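Local coordinates for protein N-terminal acetyltransferase B complex subunit NAT3 (PDB 5K04) that probably transfers the acetyl group of acetyl-CoA to protein N-termini, as the GNAT-family subunit of the NatB N-terminal acetyltransferase complex, at residues I37-L42 against L100-D105; T76-L81 against S91-E96; F112-N117 against V154-M159. One frame throughout, in Å; residues are numbered along the deposited sequence.

How the contacts relate
Contact 2 lies at the cofactor: strand 70-80 and helix 89-96 pack on each other while both touch coenzyme A, and its centre is about 5 Å from that of the chain. Contact 1, centred about 15 Å from contact 2, joins the end of helix 29-38 to the short helix 101-104 that follows helix 89-96; it is remote from the coenzyme. Contact 3 pairs strands 108-114 and 156-162. Its centre is about 17 Å from that of contact 2, yet strands 70-80 and 108-114 are neighbours in one sheet, and Asn117 touches the coenzyme. Contacts 1 and 3 lie on opposite sides of the chain's centre, with centres about 24 Å apart.

Contact 1: residues I37-L42 against L100-D105; sequences IEWPQL and LTQVKD
Gln102 reaches from helix 101-104 to the turn after helix 29-38, its extended side chain crossing the flank of Leu42 and ending beside Trp39. With CG anti to the backbone N (chi1 165°), the chain leaves the short helix and carries the amide to the other segment. OE1 lies 3.9 Å from Leu42 CD2 and also meets Gln41 CB. The other end of the amide, NE2, comes to the edge of the indole, 4.0 Å from Trp39 CD1, with the two planes 46° apart. A water accepts a hydrogen bond from Gln102 NE2 and donates one to Glu38 O, at 2.6 Å each, so the bridge reaches the last turn of helix 29-38. In this GNAT fold the contact joins the turn that leads from helix 29-38 into strand 43-48 to the start of helix 101-104, Leu100 standing at the N-cap. Leu42 supplies the apolar part: its CD2 sits 3.6 Å from Leu100 CD1, the two side chains running past each other in opposite directions, and 3.9 Å from Val103 CG2. Leu100 CD1 also covers the carbonyl Gln41 O. Leu42 also packs on Ala60 and Thr62 of strand 53-65, while Gln41 packs on Asp212 of the partner subunit.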
loop_
_atom_site.group_PDB
_atom_site.type_symbol
_atom_site.label_atom_id
_atom_site.label_comp_id
_atom_site.label_asym_id
_atom_site.label_seq_id
_atom_site.Cartn_x
_atom_site.Cartn_y
_atom_site.Cartn_z
ATOM N N ILE B 37 6.532 -12.554 12.510
ATOM C CA ILE B 37 5.995 -13.767 13.117
ATOM C C ILE B 37 7.021 -14.392 14.055
ATOM O O ILE B 37 6.698 -14.748 15.196
ATOM C CB ILE B 37 5.527 -14.753 12.025
ATOM C CG1 ILE B 37 4.160 -14.327 11.476
ATOM C CG2 ILE B 37 5.441 -16.190 12.560
ATOM C CD1 ILE B 37 3.898 -14.838 10.079
ATOM N N GLU B 38 8.282 -14.486 13.607
ATOM C CA GLU B 38 9.312 -15.237 14.320
ATOM C C GLU B 38 10.094 -14.391 15.322
ATOM O O GLU B 38 10.376 -14.857 16.431
ATOM C CB GLU B 38 10.257 -15.905 13.315
ATOM C CG GLU B 38 9.643 -17.174 12.691
ATOM C CD GLU B 38 10.580 -17.903 11.758
ATOM O OE1 GLU B 38 11.708 -18.230 12.180
ATOM O OE2 GLU B 38 10.185 -18.156 10.597
ATOM N N TRP B 39 10.430 -13.147 14.983
ATOM C CA TRP B 39 11.157 -12.253 15.886
ATOM C C TRP B 39 10.447 -10.907 15.928
ATOM O O TRP B 39 10.994 -9.885 15.496
ATOM C CB TRP B 39 12.617 -12.098 15.452
ATOM C CG TRP B 39 13.202 -13.398 15.024
ATOM C CD1 TRP B 39 13.753 -14.358 15.827
ATOM C CD2 TRP B 39 13.267 -13.909 13.682
ATOM N NE1 TRP B 39 14.153 -15.437 15.070
ATOM C CE2 TRP B 39 13.871 -15.187 13.750
ATOM C CE3 TRP B 39 12.865 -13.411 12.431
ATOM C CZ2 TRP B 39 14.090 -15.978 12.613
ATOM C CZ3 TRP B 39 13.091 -14.191 11.295
ATOM C CH2 TRP B 39 13.689 -15.467 11.399
ATOM N N PRO B 40 9.227 -10.870 16.477
ATOM C CA PRO B 40 8.437 -9.623 16.420
ATOM C C PRO B 40 9.061 -8.447 17.151
ATOM O O PRO B 40 8.822 -7.296 16.755
ATOM C CB PRO B 40 7.093 -10.022 17.050
ATOM C CG PRO B 40 7.327 -11.343 17.734
ATOM C CD PRO B 40 8.475 -12.002 17.061
ATOM N N GLN B 41 9.836 -8.692 18.217
ATOM C CA GLN B 41 10.467 -7.589 18.942
ATOM C C GLN B 41 11.675 -6.999 18.215
ATOM O O GLN B 41 12.137 -5.913 18.590
ATOM C CB GLN B 41 10.895 -8.047 20.334
ATOM C CG GLN B 41 9.744 -8.430 21.244
ATOM C CD GLN B 41 10.175 -8.595 22.699
ATOM O OE1 GLN B 41 10.951 -7.793 23.227
ATOM N NE2 GLN B 41 9.654 -9.638 23.357
ATOM N N LEU B 42 12.204 -7.692 17.205
ATOM C CA LEU B 42 13.420 -7.296 16.505
ATOM C C LEU B 42 13.096 -6.589 15.198
ATOM O O LEU B 42 13.959 -6.449 14.325
ATOM C CB LEU B 42 14.319 -8.514 16.267
ATOM C CG LEU B 42 14.622 -9.412 17.492
ATOM C CD1 LEU B 42 15.809 -10.340 17.240
ATOM C CD2 LEU B 42 14.865 -8.605 18.755
ATOM N N LEU B 100 17.388 -5.370 24.124
ATOM C CA LEU B 100 16.352 -6.394 24.106
ATOM C C LEU B 100 16.873 -7.683 24.734
ATOM O O LEU B 100 17.986 -8.127 24.430
ATOM C CB LEU B 100 15.890 -6.626 22.673
ATOM C CG LEU B 100 15.560 -5.302 21.974
ATOM C CD1 LEU B 100 15.079 -5.504 20.531
ATOM C CD2 LEU B 100 14.529 -4.514 22.769
ATOM N N THR B 101 16.077 -8.264 25.637
ATOM C CA THR B 101 16.572 -9.386 26.435
ATOM C C THR B 101 16.762 -10.628 25.581
ATOM O O THR B 101 17.633 -11.458 25.868
ATOM C CB THR B 101 15.623 -9.686 27.600
ATOM O OG1 THR B 101 14.318 -9.993 27.095
ATOM C CG2 THR B 101 15.531 -8.492 28.540
ATOM N N GLN B 102 15.946 -10.763 24.542
ATOM C CA GLN B 102 16.107 -11.827 23.563
ATOM C C GLN B 102 17.477 -11.750 22.886
ATOM O O GLN B 102 18.117 -12.782 22.647
ATOM C CB GLN B 102 14.949 -11.713 22.573
ATOM C CG GLN B 102 15.048 -12.468 21.281
ATOM C CD GLN B 102 13.731 -12.391 20.508
ATOM O OE1 GLN B 102 12.965 -11.434 20.658
ATOM N NE2 GLN B 102 13.450 -13.417 19.708
ATOM N N VAL B 103 17.960 -10.528 22.612
ATOM C CA VAL B 103 19.291 -10.331 22.032
ATOM C C VAL B 103 20.381 -10.558 23.072
ATOM O O VAL B 103 21.408 -11.181 22.786
ATOM C CB VAL B 103 19.406 -8.918 21.429
ATOM C CG1 VAL B 103 20.845 -8.614 21.023
ATOM C CG2 VAL B 103 18.463 -8.746 20.248
ATOM N N LYS B 104 20.185 -10.033 24.291
ATOM C CA LYS B 104 21.188 -10.173 25.345
ATOM C C LYS B 104 21.476 -11.633 25.664
ATOM O O LYS B 104 22.567 -11.961 26.144
ATOM C CB LYS B 104 20.725 -9.462 26.614
ATOM C CG LYS B 104 20.746 -7.937 26.570
ATOM C CD LYS B 104 20.253 -7.425 27.914
ATOM C CE LYS B 104 20.150 -5.925 27.970
ATOM N NZ LYS B 104 19.552 -5.515 29.268
ATOM N N ASP B 105 20.500 -12.509 25.439
ATOM C CA ASP B 105 20.644 -13.935 25.678
ATOM C C ASP B 105 21.393 -14.638 24.564
ATOM O O ASP B 105 21.646 -15.842 24.680
ATOM C CB ASP B 105 19.273 -14.592 25.837
ATOM C CG ASP B 105 18.558 -14.160 27.098
ATOM O OD1 ASP B 105 19.190 -13.477 27.936
ATOM O OD2 ASP B 105 17.360 -14.498 27.243
HETATM O O HOH W 1 11.309 -14.619 18.843
#

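Contact 2: residues T76-L81 against S91-E96; sequences TAVTVL and SKLCLE. Unlike the reference sequence in segment 76-81: Leu81 (reference Ser). With COA (coenzyme A), chain D.
Leu93 projects from helix 89-96 onto strand 70-80, its CD1 methyl a bump against two valines. Val78 and Val80 point at the helix and wall a shallow depression: Val78 CG1 is 4.1 Å and Val80 CG2 4.3 Å from Leu93 CD1, with Thr79 O between them, 4.2 Å from the same methyl. The Val78 and Leu93 side chains overlap while pointing opposite ways. The second branch of Val78 serves the next helical residue, CG2 resting 3.9 Å from Cys94 SG; Cys94 also packs on Tyr124 and Leu127. The axes of 76-80 and 91-96 run roughly antiparallel, at 144°, and the turn between carries the GNAT R-x-x-G-x-A acetyl-CoA motif, Arg85 to Ala90, which leads into the helix. Val80 CG2 also lies 3.5 Å from coenzyme A O5A, a pyrophosphate oxygen, so one methyl borders both packing and cofactor. Gly88 N and Ala90 N add bonds to the coenzyme. Side chains meeting between 76-81 and 91-96 are thus apolar, whereas at the N-terminal end of the helix, whose dipole would probably favour the anionic phosphate, Ser91 N and Ser91 OG (beside the backbone N, chi1 -58°) both donate to coenzyme A O1A, at 2.9 and 2.7 Å.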
loop_
_atom_site.group_PDB
_atom_site.type_symbol
_atom_site.label_atom_id
_atom_site.label_comp_id
_atom_site.label_asym_id
_atom_site.label_seq_id
_atom_site.Cartn_x
_atom_site.Cartn_y
_atom_site.Cartn_z
ATOM N N THR B 76 19.413 -7.906 9.465
ATOM C CA THR B 76 19.144 -8.045 8.038
ATOM C C THR B 76 18.934 -6.714 7.333
ATOM O O THR B 76 19.357 -6.564 6.187
ATOM C CB THR B 76 17.930 -8.945 7.792
ATOM O OG1 THR B 76 16.728 -8.227 8.069
ATOM C CG2 THR B 76 18.018 -10.102 8.691
ATOM N N ALA B 77 18.320 -5.737 7.995
ATOM C CA ALA B 77 18.075 -4.449 7.351
ATOM C C ALA B 77 18.025 -3.311 8.370
ATOM O O ALA B 77 17.289 -3.383 9.363
ATOM C CB ALA B 77 16.767 -4.491 6.544
ATOM N N VAL B 78 18.802 -2.265 8.097
ATOM C CA VAL B 78 18.699 -0.961 8.736
ATOM C C VAL B 78 18.654 0.088 7.635
ATOM O O VAL B 78 19.492 0.066 6.728
ATOM C CB VAL B 78 19.894 -0.667 9.659
ATOM C CG1 VAL B 78 19.574 0.489 10.580
ATOM C CG2 VAL B 78 20.276 -1.887 10.438
ATOM N N THR B 79 17.693 1.009 7.719
ATOM C CA THR B 79 17.618 2.143 6.813
ATOM C C THR B 79 17.064 3.337 7.561
ATOM O O THR B 79 16.288 3.202 8.507
ATOM C CB THR B 79 16.739 1.901 5.571
ATOM O OG1 THR B 79 15.519 1.234 5.942
ATOM C CG2 THR B 79 17.478 1.073 4.598
ATOM N N VAL B 80 17.449 4.512 7.087
ATOM C CA VAL B 80 17.063 5.779 7.675
ATOM C C VAL B 80 16.635 6.699 6.547
ATOM O O VAL B 80 17.333 6.812 5.533
ATOM C CB VAL B 80 18.221 6.394 8.482
ATOM C CG1 VAL B 80 17.857 7.790 8.999
ATOM C CG2 VAL B 80 18.604 5.466 9.624
ATOM N N LEU B 81 15.468 7.320 6.709
ATOM C CA LEU B 81 15.009 8.364 5.797
ATOM C C LEU B 81 16.065 9.459 5.643
ATOM O O LEU B 81 16.701 9.868 6.617
ATOM C CB LEU B 81 13.696 8.953 6.326
ATOM C CG LEU B 81 13.031 10.043 5.502
ATOM C CD1 LEU B 81 12.749 9.481 4.132
ATOM C CD2 LEU B 81 11.747 10.539 6.196
ATOM N N SER B 91 22.790 4.372 13.995
ATOM C CA SER B 91 23.539 3.854 15.133
ATOM C C SER B 91 22.618 3.550 16.319
ATOM O O SER B 91 22.823 2.560 17.032
ATOM C CB SER B 91 24.635 4.851 15.511
ATOM O OG SER B 91 25.500 5.087 14.416
ATOM N N LYS B 92 21.581 4.373 16.527
ATOM C CA LYS B 92 20.653 4.135 17.633
ATOM C C LYS B 92 19.824 2.873 17.409
ATOM O O LYS B 92 19.638 2.076 18.335
ATOM C CB LYS B 92 19.735 5.346 17.834
ATOM C CG LYS B 92 18.325 4.987 18.346
ATOM C CD LYS B 92 17.459 6.208 18.698
ATOM C CE LYS B 92 17.461 6.466 20.202
ATOM N NZ LYS B 92 16.841 5.332 20.988
ATOM N N LEU B 93 19.316 2.685 16.187
ATOM C CA LEU B 93 18.547 1.486 15.849
ATOM C C LEU B 93 19.366 0.211 16.062
ATOM O O LEU B 93 18.845 -0.793 16.571
ATOM C CB LEU B 93 18.071 1.574 14.398
ATOM C CG LEU B 93 16.970 2.600 14.117
ATOM C CD1 LEU B 93 16.852 2.856 12.629
ATOM C CD2 LEU B 93 15.635 2.126 14.677
ATOM N N CYS B 94 20.649 0.238 15.680
ATOM C CA CYS B 94 21.517 -0.916 15.894
ATOM C C CYS B 94 21.807 -1.124 17.386
ATOM O O CYS B 94 21.790 -2.260 17.879
ATOM C CB CYS B 94 22.814 -0.752 15.073
ATOM S SG CYS B 94 22.649 -0.685 13.302
ATOM N N LEU B 95 22.022 -0.030 18.130
ATOM C CA LEU B 95 22.336 -0.132 19.555
ATOM C C LEU B 95 21.131 -0.567 20.401
ATOM O O LEU B 95 21.305 -1.221 21.432
ATOM C CB LEU B 95 22.874 1.204 20.044
ATOM C CG LEU B 95 24.320 1.528 19.686
ATOM C CD1 LEU B 95 24.724 2.852 20.338
ATOM C CD2 LEU B 95 25.251 0.401 20.129
ATOM N N GLU B 96 19.911 -0.225 19.977
ATOM C CA GLU B 96 18.702 -0.638 20.691
ATOM C C GLU B 96 18.550 -2.164 20.757
ATOM O O GLU B 96 17.917 -2.683 21.683
ATOM C CB GLU B 96 17.478 -0.005 20.014
ATOM C CG GLU B 96 16.108 -0.582 20.408
ATOM C CD GLU B 96 15.693 -0.304 21.853
ATOM O OE1 GLU B 96 14.674 -0.891 22.290
ATOM O OE2 GLU B 96 16.361 0.497 22.548
HETATM N N1A COA D . 28.837 9.549 4.022
HETATM C C2A COA D . 30.157 9.463 4.723
HETATM N N3A COA D . 29.973 8.750 6.055
HETATM C C4A COA D . 28.704 8.287 6.656
HETATM C C5A COA D . 27.300 8.510 5.896
HETATM C C6A COA D . 27.439 9.142 4.455
HETATM N N6A COA D . 26.347 9.314 3.556
HETATM N N7A COA D . 26.134 7.798 6.637
HETATM C C8A COA D . 26.633 7.017 7.906
HETATM N N9A COA D . 28.225 7.371 7.751
HETATM C C1B COA D . 29.229 6.582 8.757
HETATM C C2B COA D . 30.341 7.447 9.430
HETATM O O2B COA D . 31.751 7.361 9.212
HETATM C C3B COA D . 29.533 7.644 10.693
HETATM O O3B COA D . 29.754 8.426 11.871
HETATM P P3B COA D . 29.800 9.971 12.403
HETATM O O7A COA D . 28.664 10.103 13.402
HETATM O O8A COA D . 31.149 10.070 13.129
HETATM O O9A COA D . 29.643 10.848 11.184
HETATM C C4B COA D . 28.467 6.421 10.727
HETATM O O4B COA D . 28.451 5.579 9.503
HETATM C C5B COA D . 27.194 6.527 11.651
HETATM O O5B COA D . 26.081 7.378 11.360
HETATM P P1A COA D . 24.502 7.575 11.641
HETATM O O1A COA D . 24.125 6.614 12.706
HETATM O O2A COA D . 24.255 9.019 11.956
HETATM O O3A COA D . 23.837 7.209 10.273
HETATM P P2A COA D . 22.473 7.422 9.440
HETATM O O4A COA D . 22.681 8.614 8.552
HETATM O O5A COA D . 21.346 7.435 10.350
HETATM O O6A COA D . 22.504 6.112 8.508
HETATM C CBP COA D . 22.832 4.381 6.515
HETATM C CCP COA D . 23.434 5.292 7.789
HETATM C CDP COA D . 24.079 3.574 5.724
HETATM C CEP COA D . 21.665 3.296 7.089
HETATM C CAP COA D . 22.064 5.473 5.402
HETATM O OAP COA D . 22.706 6.704 5.168
HETATM C C9P COA D . 21.043 4.751 4.385
HETATM O O9P COA D . 21.387 4.348 3.133
HETATM N N8P COA D . 19.897 3.993 5.039
HETATM C C7P COA D . 19.409 2.587 4.523
HETATM C C6P COA D . 20.201 1.936 3.329
HETATM C C5P COA D . 21.713 1.309 3.443
HETATM O O5P COA D . 22.740 1.714 2.687
HETATM N N4P COA D . 21.917 0.327 4.528
HETATM C C3P COA D . 22.502 -0.009 5.808
HETATM C C2P COA D . 23.912 0.140 6.351
HETATM S S1P COA D . 25.295 -0.806 5.787
#

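Contact 3: residues F112-N117 against V154-M159; sequences FVKVTN and VDAFDM
Phe157 and Val113 face each other as the hydrogen-bonded pair of an antiparallel ladder between strands 108-114 and 156-162, in the central mixed sheet of the GNAT fold. Val113 N donates to Phe157 O at 2.9 Å, and Phe157 N returns a bond to Val113 O. The strand runs into a type I turn, Lys114 to Asn117, whose first residue is still paired with Ala156 and which leads to helix 118-126; Asn117, a coenzyme A-binding residue, caps that helix through OD1 to Gly120 N. Val115 N, within the turn, still reaches Asp155 O.

The Lys114 side chain runs along the partner segment toward its N-terminal end. Its CB lies 4.0 Å from Asp155 O, and a bend at chi2 (-54°) turns the rest toward Val154. CD lies against two neighbouring carbonyl oxygens on one side, 3.4 Å from Val154 O and 3.5 Å from Asp155 O, and also touches Val154 CB. CE stays by Val154 O, and Lys114 NZ donates to Val154 O at 2.6 Å, in the carbonyl plane; a second carbonyl, Asp152 O, also accepts from NZ. Asp155 sends its own carboxylate to Arg134 of strand 130-135.

On the side of the sheet that Val113 and Phe157 share, Met159 SD meets Val113 CG2. The Phe157 ring takes a methyl in a CH-pi contact: Val115 CG2 stands 3.8 Å from the Phe157 ring centroid, 11° off the normal.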
loop_
_atom_site.group_PDB
_atom_site.type_symbol
_atom_site.label_atom_id
_atom_site.label_comp_id
_atom_site.label_asym_id
_atom_site.label_seq_id
_atom_site.Cartn_x
_atom_site.Cartn_y
_atom_site.Cartn_z
ATOM N N PHE B 112 26.031 -8.600 7.545
ATOM C CA PHE B 112 26.776 -8.640 6.299
ATOM C C PHE B 112 26.864 -7.235 5.740
ATOM O O PHE B 112 25.847 -6.549 5.624
ATOM C CB PHE B 112 26.111 -9.558 5.276
ATOM C CG PHE B 112 26.055 -11.008 5.695
ATOM C CD1 PHE B 112 27.179 -11.659 6.177
ATOM C CD2 PHE B 112 24.880 -11.719 5.583
ATOM C CE1 PHE B 112 27.134 -12.980 6.544
ATOM C CE2 PHE B 112 24.821 -13.052 5.946
ATOM C CZ PHE B 112 25.957 -13.683 6.433
ATOM N N VAL B 113 28.081 -6.818 5.400
ATOM C CA VAL B 113 28.341 -5.590 4.658
ATOM C C VAL B 113 29.134 -5.964 3.415
ATOM O O VAL B 113 30.090 -6.747 3.494
ATOM C CB VAL B 113 29.103 -4.550 5.512
ATOM C CG1 VAL B 113 29.559 -3.392 4.668
ATOM C CG2 VAL B 113 28.202 -4.018 6.597
ATOM N N LYS B 114 28.731 -5.427 2.269
ATOM C CA LYS B 114 29.480 -5.694 1.051
ATOM C C LYS B 114 30.891 -5.136 1.181
ATOM O O LYS B 114 31.124 -4.124 1.844
ATOM C CB LYS B 114 28.775 -5.096 -0.168
ATOM C CG LYS B 114 27.446 -5.770 -0.533
ATOM C CD LYS B 114 27.625 -7.272 -0.718
ATOM C CE LYS B 114 26.386 -7.928 -1.308
ATOM N NZ LYS B 114 26.531 -9.417 -1.314
ATOM N N VAL B 115 31.840 -5.834 0.552
ATOM C CA VAL B 115 33.262 -5.496 0.637
ATOM C C VAL B 115 33.534 -4.087 0.110
ATOM O O VAL B 115 34.479 -3.417 0.551
ATOM C CB VAL B 115 34.071 -6.577 -0.120
ATOM C CG1 VAL B 115 35.428 -6.061 -0.545
ATOM C CG2 VAL B 115 34.222 -7.844 0.760
ATOM N N THR B 116 32.704 -3.607 -0.817
ATOM C CA THR B 116 32.845 -2.285 -1.407
ATOM C C THR B 116 32.185 -1.196 -0.578
ATOM O O THR B 116 32.327 -0.014 -0.899
ATOM C CB THR B 116 32.235 -2.282 -2.803
ATOM O OG1 THR B 116 30.954 -2.925 -2.753
ATOM C CG2 THR B 116 33.143 -3.019 -3.774
ATOM N N ASN B 117 31.473 -1.571 0.475
ATOM C CA ASN B 117 30.725 -0.616 1.284
ATOM C C ASN B 117 31.574 -0.194 2.483
ATOM O O ASN B 117 31.350 -0.592 3.630
ATOM C CB ASN B 117 29.401 -1.222 1.717
ATOM C CG ASN B 117 28.556 -0.242 2.480
ATOM O OD1 ASN B 117 28.884 0.959 2.556
ATOM N ND2 ASN B 117 27.467 -0.741 3.068
ATOM N N VAL B 154 28.346 -9.821 -5.028
ATOM C CA VAL B 154 29.547 -9.207 -4.470
ATOM C C VAL B 154 29.839 -9.794 -3.096
ATOM O O VAL B 154 28.935 -9.988 -2.269
ATOM C CB VAL B 154 29.397 -7.679 -4.389
ATOM C CG1 VAL B 154 30.582 -7.058 -3.641
ATOM C CG2 VAL B 154 29.248 -7.073 -5.779
ATOM N N ASP B 155 31.116 -10.085 -2.851
ATOM C CA ASP B 155 31.549 -10.603 -1.563
ATOM C C ASP B 155 31.108 -9.679 -0.433
ATOM O O ASP B 155 30.910 -8.473 -0.616
ATOM C CB ASP B 155 33.073 -10.757 -1.529
ATOM C CG ASP B 155 33.578 -11.854 -2.450
ATOM O OD1 ASP B 155 32.796 -12.336 -3.306
ATOM O OD2 ASP B 155 34.763 -12.227 -2.306
ATOM N N ALA B 156 30.971 -10.254 0.756
ATOM C CA ALA B 156 30.598 -9.488 1.930
ATOM C C ALA B 156 31.556 -9.770 3.079
ATOM O O ALA B 156 32.278 -10.774 3.100
ATOM C CB ALA B 156 29.166 -9.790 2.365
ATOM N N PHE B 157 31.562 -8.842 4.027
ATOM C CA PHE B 157 32.183 -9.049 5.323
ATOM C C PHE B 157 31.086 -9.393 6.324
ATOM O O PHE B 157 30.140 -8.617 6.500
ATOM C CB PHE B 157 32.942 -7.802 5.774
ATOM C CG PHE B 157 34.197 -7.539 5.009
ATOM C CD1 PHE B 157 35.097 -8.557 4.765
ATOM C CD2 PHE B 157 34.487 -6.262 4.541
ATOM C CE1 PHE B 157 36.271 -8.316 4.065
ATOM C CE2 PHE B 157 35.664 -6.015 3.834
ATOM C CZ PHE B 157 36.557 -7.043 3.598
ATOM N N ASP B 158 31.197 -10.562 6.949
ATOM C CA ASP B 158 30.484 -10.807 8.192
ATOM C C ASP B 158 31.206 -10.069 9.303
ATOM O O ASP B 158 32.396 -10.308 9.540
ATOM C CB ASP B 158 30.419 -12.297 8.510
ATOM C CG ASP B 158 29.631 -12.589 9.779
ATOM O OD1 ASP B 158 28.387 -12.509 9.724
ATOM O OD2 ASP B 158 30.246 -12.885 10.826
ATOM N N MET B 159 30.494 -9.154 9.958
ATOM C CA MET B 159 31.009 -8.363 11.063
ATOM C C MET B 159 30.294 -8.788 12.335
ATOM O O MET B 159 29.081 -9.018 12.330
ATOM C CB MET B 159 30.803 -6.860 10.813
ATOM C CG MET B 159 31.443 -6.355 9.513
ATOM S SD MET B 159 31.267 -4.616 9.229
ATOM C CE MET B 159 32.377 -4.068 10.468
#